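Long-range contacts in EmGH1 (Erythrobacter marinus, PDB 5Z87), which probably hydrolyses beta-glucosidic bonds as a family 3 glycoside hydrolase: residues Q642-R647 with R720-M725; P676-A681 with L689-S694; L709-S714 with I766-G771. One frame throughout, in Å; residues are numbered along the deposited sequence.

Overall arrangement
The three contacts run outward from the joint between the family 3 C-terminal region and the fibronectin type III-like domain. Interaction 1 is part of that joint. Interaction 3 lies next to it, with centres about 11 Å apart: Glu724 N bonds to Ile711 O along neighbouring strands, and Arg720 NH1 forms a salt bridge with Asp713 OD2, coupling the joint to the magnesium site. Interaction 2, about 11 Å from interaction 3 between centres, belongs to the facing sheet, and Leu689, Val691 and Val693 pack on Ile768 and Ala770. Interactions 1 and 2 do not touch, their nearest atoms being about 11 Å apart. None of the three contains a residue of the dithiothreitol pocket.

Interaction 1: residues Q642-R647 with R720-M725; sequences QKPTGR and RPIKEM
One part of the joint between a loop of the family 3 C-terminal region and the approach to strand 724-733 of the fibronectin type III-like domain centres on a backbone oxygen, Gln642 O. Ile722 N donates to Gln642 O at 2.8 Å, meeting it almost head-on with a C=O...N angle of 172°. Pro721 CA also lies 3.0 Å from Gln642 O, a C-H...O contact that is far from straight beside the hydrogen bond. Ile722 wraps the bond further: its CG2 lies anti to its own carbonyl carbon and reaches over Pro644 CA at 3.6 Å, while its CG1 also faces Gln642 O. The proline belongs to a type I beta turn, Lys643 to Gly646, closed by Gly646 N bonding to Lys643 O at 2.9 Å; the turn brings Pro644 CD to 3.3 Å from Arg720 O. Lys643 bends at its second torsion (chi2 -57°), bringing CD alongside the Arg720-Pro721 peptide, 3.9 Å from Arg720 C. Its ammonium continues to Ala719 O and to Glu283 of the second subunit, placing this joint at the dimer interface. Within 720-725, Arg720 NH2 meets Glu724 OE1 at 2.8 Å, with the oxygen lying out of the guanidinium plane.

Interaction 2: residues P676-A681 with L689-S694; sequences PQAERA and LRVSVS
Gln677 and Ser692 form an antiparallel hydrogen-bonded pair, joining an edge strand of the fibronectin type III-like beta sandwich to its neighbour. Gln677 N donates to Ser692 O, and Ser692 N returns a bond to Gln677 O, both at 2.9 Å. The next pair, Ala678 with Val691, is non-hydrogen-bonded, and its alpha carbons come in to 4.4 Å. Beyond it, where the edge strand has already ended, Glu679 N still reaches Arg690 O at 3.0 Å. C-H...O contacts fill in between these bonds, the shortest from Val691 CA to Gln677 O at 3.2 Å.

The ionic part is a side-on grip of Arg690 on Glu679. Arg690 NE bonds to Glu679 OE1 at 3.0 Å, and Arg690 NH2 bonds to Glu679 OE2 with an almost straight N-H...O angle of 179°. Both oxygens lie close to the guanidinium plane; both nitrogens approach on the syn side, and because the carboxylate is turned 28° against the guanidinium they lie out of its plane. Glu679 reaches this position with CG anti to the backbone N (chi1 179°) and the rest of the chain extended, whereas Arg690 bends at chi3. The paired charges are on the exposed side of the contact.

Apolar contacts form about Ala678 and Val691, on the face opposite Gln677 and Ser692. Ala678 CB touches Leu689 CD2, at 3.9 Å, and Val691 CG2; Pro676 CB meets Val691 CG1 and Val693 CG2.

Strand 689-697 is central in its three-stranded sheet, bonded on its other side to strand 738-745. The face carrying Ala678 and Val691 packs on strands 764-771 and 778-784 of the second sheet, through Ile768 and Ile782.

Interaction 3: residues L709-S714 with I766-G771; sequences LYIRDS and IVIMAG. With MG (magnesium ion), chain E.
Strands 703-713 and 764-771 run antiparallel, 156° between their directions, within one sheet of the fibronectin type III-like sandwich; the pairs Tyr710-Met769 and Arg712-Val767 are each joined by two backbone hydrogen bonds. Side chains alternate between two faces.

On the face turned to the facing sheet, Leu709 and Ile768 lie aslant each other, with Leu709 CD1 against Ile768 CG2 at 3.7 Å. Ile766 splits its branches between two partners. Its CG2 rests beside Ile711 CB at 4.0 Å, while CG1 lies anti to the carbonyl carbon and a bend at chi2 (-73°) swings CD1 to the carboxylate of Asp713, 3.7 Å from OD1. With an alanine here both branches would vanish, which is likely to open a gap beside Ile711 and strip the carboxylate of its apolar flank. Leu745 of strand 738-745 closes over Ile711 from the other sheet.

On the reverse face, the Met769 chain curls at chi3 (-85°) so that its methyl lies across the neighbouring strand: CE is 3.4 Å from Ile711 C and 3.8 Å from Arg712 CB, and it also touches Tyr710 CB. The ring of Tyr710 presents its edge to Met769 O, and its hydroxyl goes to Gln708. Val767 CG2 sits against Ser714 OG, whose hydrogen-bond partner is Glu765.

The strand ends at a magnesium ion. Asp713 OD2 is held by Arg720, and Ile715 O and four waters complete the coordination shell; Asp713 OD1 binds the magnesium at 2.0 Å.

Interaction 1: residues Q642-R647 with R720-M725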
ATOM      1  N   GLN A 642      -3.029  -8.335  11.003  1.00 21.13           N
ATOM      2  CA  GLN A 642      -3.808  -8.339   9.775  1.00 16.46           C
ATOM      3  C   GLN A 642      -5.281  -8.568  10.090  1.00 16.39           C
ATOM      4  O   GLN A 642      -5.634  -9.200  11.086  1.00 15.39           O
ATOM      5  CB  GLN A 642      -3.310  -9.431   8.821  1.00 17.51           C
ATOM      6  CG  GLN A 642      -1.864  -9.265   8.350  1.00 15.43           C
ATOM      7  CD  GLN A 642      -1.713  -8.109   7.387  1.00 21.73           C
ATOM      8  OE1 GLN A 642      -2.500  -7.962   6.455  1.00 24.08           O
ATOM      9  NE2 GLN A 642      -0.715  -7.258   7.624  1.00 21.68           N
ATOM     10  N   LYS A 643      -6.143  -8.060   9.212  1.00 15.30           N
ATOM     11  CA  LYS A 643      -7.538  -8.470   9.180  1.00 15.63           C
ATOM     12  C   LYS A 643      -7.578  -9.950   8.811  1.00 16.41           C
ATOM     13  O   LYS A 643      -6.564 -10.472   8.341  1.00 16.59           O
ATOM     14  CB  LYS A 643      -8.306  -7.608   8.175  1.00 18.77           C
ATOM     15  CG  LYS A 643      -8.311  -6.125   8.502  1.00 22.18           C
ATOM     16  CD  LYS A 643      -8.894  -5.884   9.888  1.00 20.74           C
ATOM     17  CE  LYS A 643      -9.266  -4.418  10.087  1.00 21.12           C
ATOM     18  NZ  LYS A 643     -10.375  -4.094   9.161  1.00 23.78           N
ATOM     19  N   PRO A 644      -8.696 -10.665   8.995  1.00 20.44           N
ATOM     20  CA  PRO A 644      -8.731 -12.080   8.572  1.00 13.51           C
ATOM     21  C   PRO A 644      -8.391 -12.288   7.113  1.00 16.42           C
ATOM     22  O   PRO A 644      -7.927 -13.375   6.748  1.00 16.38           O
ATOM     23  CB  PRO A 644     -10.173 -12.501   8.853  1.00 16.44           C
ATOM     24  CG  PRO A 644     -10.638 -11.558   9.934  1.00 16.76           C
ATOM     25  CD  PRO A 644      -9.940 -10.254   9.674  1.00 20.40           C
ATOM     26  N   THR A 645      -8.586 -11.285   6.265  1.00 17.50           N
ATOM     27  CA  THR A 645      -8.265 -11.408   4.857  1.00 13.85           C
ATOM     28  C   THR A 645      -6.907 -10.821   4.496  1.00 15.25           C
ATOM     29  O   THR A 645      -6.501 -10.919   3.341  1.00 13.66           O
ATOM     30  CB  THR A 645      -9.342 -10.710   4.031  1.00 14.42           C
ATOM     31  OG1 THR A 645      -9.548  -9.385   4.552  1.00 20.06           O
ATOM     32  CG2 THR A 645     -10.632 -11.495   4.089  1.00 13.79           C
ATOM     33  N   GLY A 646      -6.226 -10.172   5.440  1.00 12.96           N
ATOM     34  CA  GLY A 646      -5.043  -9.406   5.083  1.00 16.31           C
ATOM     35  C   GLY A 646      -3.958 -10.271   4.474  1.00 18.05           C
ATOM     36  O   GLY A 646      -3.348  -9.910   3.468  1.00 18.42           O
ATOM     37  N   ARG A 647      -3.707 -11.422   5.076  1.00 16.99           N
ATOM     38  CA  ARG A 647      -2.773 -12.391   4.524  1.00 22.59           C
ATOM     39  C   ARG A 647      -3.476 -13.725   4.323  1.00 17.38           C
ATOM     40  O   ARG A 647      -2.907 -14.786   4.534  1.00 16.00           O
ATOM     41  CB  ARG A 647      -1.528 -12.517   5.408  1.00 13.60           C
ATOM     42  CG  ARG A 647      -0.595 -11.287   5.281  1.00 17.00           C
ATOM     43  CD  ARG A 647       0.584 -11.329   6.245  1.00 16.04           C
ATOM     44  NE  ARG A 647       1.475 -12.456   5.971  1.00 15.60           N
ATOM     45  CZ  ARG A 647       1.506 -13.561   6.704  1.00 22.00           C
ATOM     46  NH1 ARG A 647       0.692 -13.685   7.754  1.00 17.12           N
ATOM     47  NH2 ARG A 647       2.354 -14.536   6.405  1.00 19.45           N
ATOM     48  N   ARG A 720     -12.092  -7.105  12.532  1.00 19.95           N
ATOM     49  CA  ARG A 720     -10.979  -6.749  13.395  1.00 23.12           C
ATOM     50  C   ARG A 720      -9.809  -7.696  13.168  1.00 21.54           C
ATOM     51  O   ARG A 720      -9.978  -8.776  12.587  1.00 17.83           O
ATOM     52  CB  ARG A 720     -11.421  -6.786  14.864  1.00 20.55           C
ATOM     53  CG  ARG A 720     -12.440  -5.707  15.175  1.00 24.82           C
ATOM     54  CD  ARG A 720     -12.756  -5.633  16.633  1.00 30.79           C
ATOM     55  NE  ARG A 720     -11.575  -5.437  17.476  1.00 33.18           N
ATOM     56  CZ  ARG A 720     -11.642  -5.299  18.800  1.00 31.01           C
ATOM     57  NH1 ARG A 720     -12.826  -5.335  19.405  1.00 19.71           N
ATOM     58  NH2 ARG A 720     -10.537  -5.145  19.523  1.00 28.33           N
ATOM     59  N   PRO A 721      -8.607  -7.327  13.611  1.00 24.16           N
ATOM     60  CA  PRO A 721      -7.434  -8.155  13.309  1.00 20.14           C
ATOM     61  C   PRO A 721      -7.552  -9.552  13.896  1.00 21.47           C
ATOM     62  O   PRO A 721      -8.305  -9.803  14.840  1.00 19.20           O
ATOM     63  CB  PRO A 721      -6.273  -7.378  13.947  1.00 18.88           C
ATOM     64  CG  PRO A 721      -6.735  -5.978  13.936  1.00 24.62           C
ATOM     65  CD  PRO A 721      -8.210  -6.070  14.275  1.00 20.90           C
ATOM     66  N   ILE A 722      -6.793 -10.478  13.305  1.00 13.78           N
ATOM     67  CA  ILE A 722      -6.766 -11.844  13.817  1.00 14.87           C
ATOM     68  C   ILE A 722      -6.089 -11.923  15.178  1.00 16.19           C
ATOM     69  O   ILE A 722      -6.280 -12.911  15.895  1.00 21.18           O
ATOM     70  CB  ILE A 722      -6.067 -12.791  12.821  1.00 19.52           C
ATOM     71  CG1 ILE A 722      -4.590 -12.418  12.678  1.00 18.37           C
ATOM     72  CG2 ILE A 722      -6.748 -12.744  11.477  1.00 15.83           C
ATOM     73  CD1 ILE A 722      -3.853 -13.264  11.649  1.00 26.88           C
ATOM     74  N   LYS A 723      -5.289 -10.918  15.547  1.00 15.80           N
ATOM     75  CA  LYS A 723      -4.755 -10.805  16.898  1.00 19.95           C
ATOM     76  C   LYS A 723      -4.227  -9.392  17.101  1.00 18.38           C
ATOM     77  O   LYS A 723      -3.755  -8.753  16.162  1.00 21.26           O
ATOM     78  CB  LYS A 723      -3.653 -11.835  17.168  1.00 24.61           C
ATOM     79  CG  LYS A 723      -2.535 -11.789  16.168  1.00 23.27           C
ATOM     80  CD  LYS A 723      -1.471 -12.805  16.512  1.00 30.40           C
ATOM     81  CE  LYS A 723      -1.939 -14.211  16.215  1.00 29.72           C
ATOM     82  NZ  LYS A 723      -0.852 -14.959  15.492  1.00 37.63           N
ATOM     83  N   GLU A 724      -4.328  -8.917  18.342  1.00 23.26           N
ATOM     84  CA  GLU A 724      -3.988  -7.545  18.724  1.00 27.42           C
ATOM     85  C   GLU A 724      -3.317  -7.575  20.085  1.00 18.48           C
ATOM     86  O   GLU A 724      -3.947  -7.995  21.064  1.00 19.74           O
ATOM     87  CB  GLU A 724      -5.233  -6.658  18.811  1.00 26.54           C
ATOM     88  CG  GLU A 724      -6.377  -7.085  17.935  1.00 31.99           C
ATOM     89  CD  GLU A 724      -7.504  -6.074  17.917  1.00 33.70           C
ATOM     90  OE1 GLU A 724      -8.681  -6.496  17.986  1.00 29.82           O
ATOM     91  OE2 GLU A 724      -7.205  -4.862  17.829  1.00 37.82           O
ATOM     92  N   MET A 725      -2.071  -7.111  20.160  1.00 15.69           N
ATOM     93  CA  MET A 725      -1.390  -7.077  21.447  1.00 19.00           C
ATOM     94  C   MET A 725      -2.109  -6.139  22.412  1.00 23.94           C
ATOM     95  O   MET A 725      -2.480  -5.013  22.052  1.00 18.85           O
ATOM     96  CB  MET A 725       0.062  -6.642  21.282  1.00 20.84           C
ATOM     97  CG  MET A 725       0.735  -6.346  22.612  1.00 21.07           C
ATOM     98  SD  MET A 725       2.526  -6.125  22.469  1.00 20.47           S
ATOM     99  CE  MET A 725       3.080  -7.827  22.590  1.00 19.00           C
TER

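Interaction 2: residues P676-A681 with L689-S694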
ATOM      1  N   PRO A 676      -2.803 -19.041  28.843  1.00 31.38           N
ATOM      2  CA  PRO A 676      -3.444 -17.966  29.614  1.00 24.71           C
ATOM      3  C   PRO A 676      -4.659 -18.511  30.343  1.00 25.07           C
ATOM      4  O   PRO A 676      -5.403 -19.339  29.816  1.00 24.96           O
ATOM      5  CB  PRO A 676      -3.826 -16.932  28.548  1.00 22.66           C
ATOM      6  CG  PRO A 676      -3.941 -17.745  27.266  1.00 24.75           C
ATOM      7  CD  PRO A 676      -2.838 -18.781  27.392  1.00 24.20           C
ATOM      8  N   GLN A 677      -4.826 -18.069  31.587  0.61 26.37           N
ATOM      9  CA  GLN A 677      -5.939 -18.472  32.438  0.61 30.39           C
ATOM     10  C   GLN A 677      -6.720 -17.224  32.814  0.61 28.17           C
ATOM     11  O   GLN A 677      -6.176 -16.323  33.460  0.61 29.64           O
ATOM     12  CB  GLN A 677      -5.453 -19.186  33.703  0.61 31.26           C
ATOM     13  CG  GLN A 677      -4.556 -20.390  33.468  0.61 32.63           C
ATOM     14  CD  GLN A 677      -4.617 -21.386  34.617  0.61 37.59           C
ATOM     15  OE1 GLN A 677      -3.629 -21.604  35.327  0.61 36.87           O
ATOM     16  NE2 GLN A 677      -5.784 -21.993  34.807  0.61 41.05           N
ATOM     17  N   ALA A 678      -7.980 -17.166  32.407  1.00 27.08           N
ATOM     18  CA  ALA A 678      -8.847 -16.068  32.792  1.00 30.51           C
ATOM     19  C   ALA A 678      -9.547 -16.434  34.088  1.00 33.86           C
ATOM     20  O   ALA A 678      -9.909 -17.595  34.301  1.00 29.10           O
ATOM     21  CB  ALA A 678      -9.878 -15.754  31.705  1.00 24.91           C
ATOM     22  N   GLU A 679      -9.726 -15.429  34.953  1.00 30.90           N
ATOM     23  CA  GLU A 679     -10.356 -15.641  36.250  1.00 33.44           C
ATOM     24  C   GLU A 679     -11.827 -16.014  36.113  1.00 32.53           C
ATOM     25  O   GLU A 679     -12.370 -16.711  36.977  1.00 41.92           O
ATOM     26  CB  GLU A 679     -10.190 -14.385  37.105  1.00 32.02           C
ATOM     27  CG  GLU A 679     -10.831 -14.447  38.475  1.00 45.88           C
ATOM     28  CD  GLU A 679     -10.400 -13.291  39.373  1.00 50.59           C
ATOM     29  OE1 GLU A 679     -10.125 -12.195  38.844  1.00 45.59           O
ATOM     30  OE2 GLU A 679     -10.322 -13.484  40.606  1.00 58.48           O
ATOM     31  N   ARG A 680     -12.487 -15.567  35.051  1.00 34.62           N
ATOM     32  CA  ARG A 680     -13.890 -15.881  34.812  1.00 34.05           C
ATOM     33  C   ARG A 680     -14.066 -16.271  33.358  1.00 32.55           C
ATOM     34  O   ARG A 680     -13.386 -15.737  32.481  1.00 34.61           O
ATOM     35  CB  ARG A 680     -14.826 -14.686  35.103  1.00 35.62           C
ATOM     36  CG  ARG A 680     -14.946 -14.273  36.552  1.00 36.58           C
ATOM     37  CD  ARG A 680     -16.275 -13.566  36.768  1.00 50.80           C
ATOM     38  NE  ARG A 680     -16.228 -12.165  36.359  1.00 50.02           N
ATOM     39  CZ  ARG A 680     -17.302 -11.437  36.046  1.00 52.03           C
ATOM     40  NH1 ARG A 680     -18.521 -11.980  36.089  1.00 39.61           N
ATOM     41  NH2 ARG A 680     -17.161 -10.160  35.694  1.00 39.49           N
ATOM     42  N   ALA A 681     -14.995 -17.190  33.105  1.00 31.52           N
ATOM     43  CA  ALA A 681     -15.296 -17.569  31.732  1.00 40.16           C
ATOM     44  C   ALA A 681     -16.212 -16.567  31.045  1.00 31.74           C
ATOM     45  O   ALA A 681     -16.206 -16.481  29.813  1.00 33.54           O
ATOM     46  CB  ALA A 681     -15.928 -18.967  31.687  1.00 33.07           C
ATOM     47  N   LEU A 689     -11.067  -7.898  33.578  1.00 30.40           N
ATOM     48  CA  LEU A 689     -10.800  -9.327  33.682  1.00 30.38           C
ATOM     49  C   LEU A 689      -9.327  -9.559  33.983  1.00 31.12           C
ATOM     50  O   LEU A 689      -8.452  -9.025  33.294  1.00 26.45           O
ATOM     51  CB  LEU A 689     -11.181 -10.054  32.390  1.00 25.98           C
ATOM     52  CG  LEU A 689     -10.887 -11.556  32.357  1.00 33.67           C
ATOM     53  CD1 LEU A 689     -11.873 -12.300  33.248  1.00 27.89           C
ATOM     54  CD2 LEU A 689     -10.945 -12.085  30.935  1.00 26.68           C
ATOM     55  N   ARG A 690      -9.053 -10.364  34.997  1.00 25.93           N
ATOM     56  CA  ARG A 690      -7.685 -10.749  35.293  1.00 32.88           C
ATOM     57  C   ARG A 690      -7.315 -12.008  34.512  1.00 27.86           C
ATOM     58  O   ARG A 690      -8.118 -12.938  34.391  1.00 24.97           O
ATOM     59  CB  ARG A 690      -7.512 -10.968  36.795  1.00 29.06           C
ATOM     60  CG  ARG A 690      -7.867  -9.730  37.603  1.00 43.37           C
ATOM     61  CD  ARG A 690      -7.170  -9.731  38.944  1.00 36.45           C
ATOM     62  NE  ARG A 690      -7.802 -10.676  39.852  1.00 57.97           N
ATOM     63  CZ  ARG A 690      -7.509 -10.785  41.144  1.00 70.57           C
ATOM     64  NH1 ARG A 690      -6.574 -10.009  41.685  1.00 65.49           N
ATOM     65  NH2 ARG A 690      -8.146 -11.681  41.891  1.00 65.49           N
ATOM     66  N   VAL A 691      -6.104 -12.018  33.963  1.00 23.47           N
ATOM     67  CA  VAL A 691      -5.576 -13.156  33.224  1.00 25.15           C
ATOM     68  C   VAL A 691      -4.142 -13.402  33.683  1.00 28.19           C
ATOM     69  O   VAL A 691      -3.357 -12.457  33.795  1.00 26.18           O
ATOM     70  CB  VAL A 691      -5.632 -12.919  31.703  1.00 26.21           C
ATOM     71  CG1 VAL A 691      -4.977 -14.077  30.966  1.00 25.61           C
ATOM     72  CG2 VAL A 691      -7.078 -12.751  31.241  1.00 19.44           C
ATOM     73  N   SER A 692      -3.797 -14.662  33.952  1.00 26.44           N
ATOM     74  CA  SER A 692      -2.446 -15.008  34.372  1.00 29.27           C
ATOM     75  C   SER A 692      -1.805 -15.978  33.387  1.00 28.78           C
ATOM     76  O   SER A 692      -2.491 -16.748  32.707  1.00 24.49           O
ATOM     77  CB  SER A 692      -2.428 -15.628  35.762  1.00 23.44           C
ATOM     78  OG  SER A 692      -3.002 -16.919  35.733  1.00 29.37           O
ATOM     79  N   VAL A 693      -0.475 -15.928  33.326  1.00 23.99           N
ATOM     80  CA  VAL A 693       0.335 -16.738  32.421  1.00 26.10           C
ATOM     81  C   VAL A 693       1.573 -17.175  33.187  1.00 27.04           C
ATOM     82  O   VAL A 693       2.361 -16.327  33.615  1.00 26.37           O
ATOM     83  CB  VAL A 693       0.769 -15.959  31.166  1.00 26.43           C
ATOM     84  CG1 VAL A 693       1.550 -16.871  30.204  1.00 25.72           C
ATOM     85  CG2 VAL A 693      -0.416 -15.300  30.485  1.00 29.40           C
ATOM     86  N   SER A 694       1.770 -18.479  33.336  1.00 21.57           N
ATOM     87  CA  SER A 694       2.987 -18.977  33.964  1.00 25.87           C
ATOM     88  C   SER A 694       4.092 -19.146  32.932  1.00 27.77           C
ATOM     89  O   SER A 694       3.858 -19.603  31.805  1.00 24.37           O
ATOM     90  CB  SER A 694       2.746 -20.304  34.694  1.00 27.98           C
ATOM     91  OG  SER A 694       2.529 -21.371  33.794  1.00 37.50           O
TER
HETATM   92  O   HOH W   1      -1.327 -19.013  34.998  1.00 32.06           O
HETATM   93  O   HOH W   2     -11.274 -11.063  37.003  1.00 40.65           O

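Interaction 3: residues L709-S714 with I766-G771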
ATOM      1  N   LEU A 709       0.726 -10.741  25.659  1.00 27.29           N
ATOM      2  CA  LEU A 709      -0.710 -11.000  25.669  1.00 23.11           C
ATOM      3  C   LEU A 709      -1.368 -10.387  24.430  1.00 23.62           C
ATOM      4  O   LEU A 709      -1.062  -9.254  24.054  1.00 22.27           O
ATOM      5  CB  LEU A 709      -1.345 -10.436  26.942  1.00 19.02           C
ATOM      6  CG  LEU A 709      -2.811 -10.802  27.242  1.00 30.45           C
ATOM      7  CD1 LEU A 709      -2.925 -12.222  27.771  1.00 25.68           C
ATOM      8  CD2 LEU A 709      -3.403  -9.828  28.239  1.00 25.82           C
ATOM      9  N   TYR A 710      -2.265 -11.148  23.794  1.00 19.61           N
ATOM     10  CA  TYR A 710      -2.975 -10.728  22.591  1.00 17.22           C
ATOM     11  C   TYR A 710      -4.437 -11.123  22.714  1.00 20.97           C
ATOM     12  O   TYR A 710      -4.794 -12.034  23.470  1.00 18.71           O
ATOM     13  CB  TYR A 710      -2.416 -11.381  21.315  1.00 17.82           C
ATOM     14  CG  TYR A 710      -0.957 -11.146  21.032  1.00 18.29           C
ATOM     15  CD1 TYR A 710       0.029 -11.875  21.698  1.00 19.59           C
ATOM     16  CD2 TYR A 710      -0.552 -10.225  20.059  1.00 17.61           C
ATOM     17  CE1 TYR A 710       1.396 -11.662  21.417  1.00 17.24           C
ATOM     18  CE2 TYR A 710       0.798 -10.013  19.770  1.00 18.98           C
ATOM     19  CZ  TYR A 710       1.768 -10.740  20.458  1.00 17.31           C
ATOM     20  OH  TYR A 710       3.105 -10.534  20.190  1.00 17.82           O
ATOM     21  N   ILE A 711      -5.292 -10.451  21.943  1.00 19.20           N
ATOM     22  CA  ILE A 711      -6.699 -10.824  21.891  1.00 19.09           C
ATOM     23  C   ILE A 711      -7.171 -10.865  20.445  1.00 19.35           C
ATOM     24  O   ILE A 711      -6.581 -10.258  19.550  1.00 16.61           O
ATOM     25  CB  ILE A 711      -7.608  -9.873  22.703  1.00 17.08           C
ATOM     26  CG1 ILE A 711      -7.647  -8.498  22.041  1.00 19.05           C
ATOM     27  CG2 ILE A 711      -7.145  -9.782  24.172  1.00 16.42           C
ATOM     28  CD1 ILE A 711      -8.960  -7.796  22.195  1.00 29.31           C
ATOM     29  N   ARG A 712      -8.257 -11.603  20.232  0.54 18.46           N
ATOM     30  CA  ARG A 712      -8.989 -11.599  18.970  0.54 19.91           C
ATOM     31  C   ARG A 712     -10.470 -11.458  19.290  0.54 17.55           C
ATOM     32  O   ARG A 712     -11.023 -12.261  20.047  0.54 16.31           O
ATOM     33  CB  ARG A 712      -8.721 -12.878  18.161  0.54 19.62           C
ATOM     34  CG  ARG A 712      -9.823 -13.286  17.166  0.54 18.79           C
ATOM     35  CD  ARG A 712      -9.921 -12.349  15.963  0.54 19.52           C
ATOM     36  NE  ARG A 712     -10.898 -12.819  14.971  0.54 23.51           N
ATOM     37  CZ  ARG A 712     -11.345 -12.093  13.949  0.54 16.08           C
ATOM     38  NH1 ARG A 712     -12.234 -12.605  13.102  0.54 20.47           N
ATOM     39  NH2 ARG A 712     -10.897 -10.867  13.763  0.54 11.64           N
ATOM     40  N   ASP A 713     -11.104 -10.439  18.725  1.00 21.06           N
ATOM     41  CA  ASP A 713     -12.548 -10.266  18.834  1.00 17.60           C
ATOM     42  C   ASP A 713     -13.155 -11.077  17.690  1.00 20.11           C
ATOM     43  O   ASP A 713     -13.144 -10.642  16.532  1.00 20.32           O
ATOM     44  CB  ASP A 713     -12.891  -8.784  18.775  1.00 19.53           C
ATOM     45  CG  ASP A 713     -14.359  -8.511  18.966  1.00 22.61           C
ATOM     46  OD1 ASP A 713     -15.128  -9.466  19.237  1.00 21.07           O
ATOM     47  OD2 ASP A 713     -14.739  -7.331  18.814  1.00 22.79           O
ATOM     48  N   SER A 714     -13.672 -12.270  18.020  1.00 19.19           N
ATOM     49  CA  SER A 714     -14.047 -13.257  17.002  1.00 24.73           C
ATOM     50  C   SER A 714     -15.065 -12.699  16.016  1.00 24.31           C
ATOM     51  O   SER A 714     -14.936 -12.896  14.801  1.00 25.75           O
ATOM     52  CB  SER A 714     -14.604 -14.521  17.658  1.00 21.25           C
ATOM     53  OG  SER A 714     -13.617 -15.181  18.420  1.00 25.64           O
ATOM     54  N   ILE A 766     -14.287 -13.514  23.003  1.00 25.60           N
ATOM     55  CA  ILE A 766     -12.940 -12.980  22.869  1.00 23.24           C
ATOM     56  C   ILE A 766     -11.972 -14.130  23.079  1.00 25.80           C
ATOM     57  O   ILE A 766     -12.110 -14.889  24.045  1.00 24.66           O
ATOM     58  CB  ILE A 766     -12.655 -11.857  23.879  1.00 23.99           C
ATOM     59  CG1 ILE A 766     -13.750 -10.774  23.831  1.00 16.75           C
ATOM     60  CG2 ILE A 766     -11.251 -11.302  23.633  1.00 17.07           C
ATOM     61  CD1 ILE A 766     -13.695  -9.874  22.577  1.00 18.33           C
ATOM     62  N   VAL A 767     -11.013 -14.271  22.163  1.00 24.36           N
ATOM     63  CA  VAL A 767      -9.915 -15.215  22.314  1.00 21.73           C
ATOM     64  C   VAL A 767      -8.764 -14.460  22.958  1.00 20.58           C
ATOM     65  O   VAL A 767      -8.391 -13.379  22.494  1.00 20.17           O
ATOM     66  CB  VAL A 767      -9.496 -15.812  20.956  1.00 22.21           C
ATOM     67  CG1 VAL A 767      -8.442 -16.915  21.150  1.00 20.41           C
ATOM     68  CG2 VAL A 767     -10.698 -16.364  20.217  1.00 21.40           C
ATOM     69  N   ILE A 768      -8.228 -15.003  24.046  1.00 21.27           N
ATOM     70  CA  ILE A 768      -7.100 -14.406  24.755  1.00 24.25           C
ATOM     71  C   ILE A 768      -5.895 -15.305  24.531  1.00 19.81           C
ATOM     72  O   ILE A 768      -5.978 -16.517  24.741  1.00 22.37           O
ATOM     73  CB  ILE A 768      -7.399 -14.231  26.256  1.00 26.81           C
ATOM     74  CG1 ILE A 768      -8.500 -13.191  26.466  1.00 20.60           C
ATOM     75  CG2 ILE A 768      -6.149 -13.818  27.001  1.00 17.23           C
ATOM     76  CD1 ILE A 768      -9.038 -13.174  27.867  1.00 28.27           C
ATOM     77  N   MET A 769      -4.790 -14.717  24.080  1.00 20.00           N
ATOM     78  CA  MET A 769      -3.610 -15.471  23.684  1.00 22.51           C
ATOM     79  C   MET A 769      -2.385 -14.965  24.433  1.00 23.00           C
ATOM     80  O   MET A 769      -2.278 -13.778  24.746  1.00 21.46           O
ATOM     81  CB  MET A 769      -3.372 -15.371  22.177  1.00 20.65           C
ATOM     82  CG  MET A 769      -4.503 -15.961  21.332  1.00 21.42           C
ATOM     83  SD  MET A 769      -4.525 -15.256  19.671  1.00 31.38           S
ATOM     84  CE  MET A 769      -5.470 -13.778  19.978  1.00 27.33           C
ATOM     85  N   ALA A 770      -1.461 -15.884  24.726  1.00 18.76           N
ATOM     86  CA  ALA A 770      -0.238 -15.523  25.430  1.00 23.89           C
ATOM     87  C   ALA A 770       0.901 -16.433  24.995  1.00 20.26           C
ATOM     88  O   ALA A 770       0.695 -17.603  24.668  1.00 26.30           O
ATOM     89  CB  ALA A 770      -0.428 -15.592  26.952  1.00 18.83           C
ATOM     90  N   GLY A 771       2.105 -15.885  25.003  1.00 21.95           N
ATOM     91  CA  GLY A 771       3.278 -16.611  24.577  1.00 19.53           C
ATOM     92  C   GLY A 771       4.476 -15.686  24.483  1.00 24.50           C
ATOM     93  O   GLY A 771       4.381 -14.486  24.772  1.00 23.73           O
TER
HETATM   94 MG    MG E 803     -17.120  -9.609  19.356  1.00 23.70          MG
HETATM   95  O   HOH W   3     -17.206  -7.469  19.227  1.00 17.08           O
HETATM   96  O   HOH W   4     -16.810 -11.696  19.418  1.00 22.23           O
HETATM   97  O   HOH W   5     -19.170  -9.638  19.074  1.00 20.45           O
HETATM   98  O   HOH W   6     -17.223  -9.290  21.523  1.00 24.06           O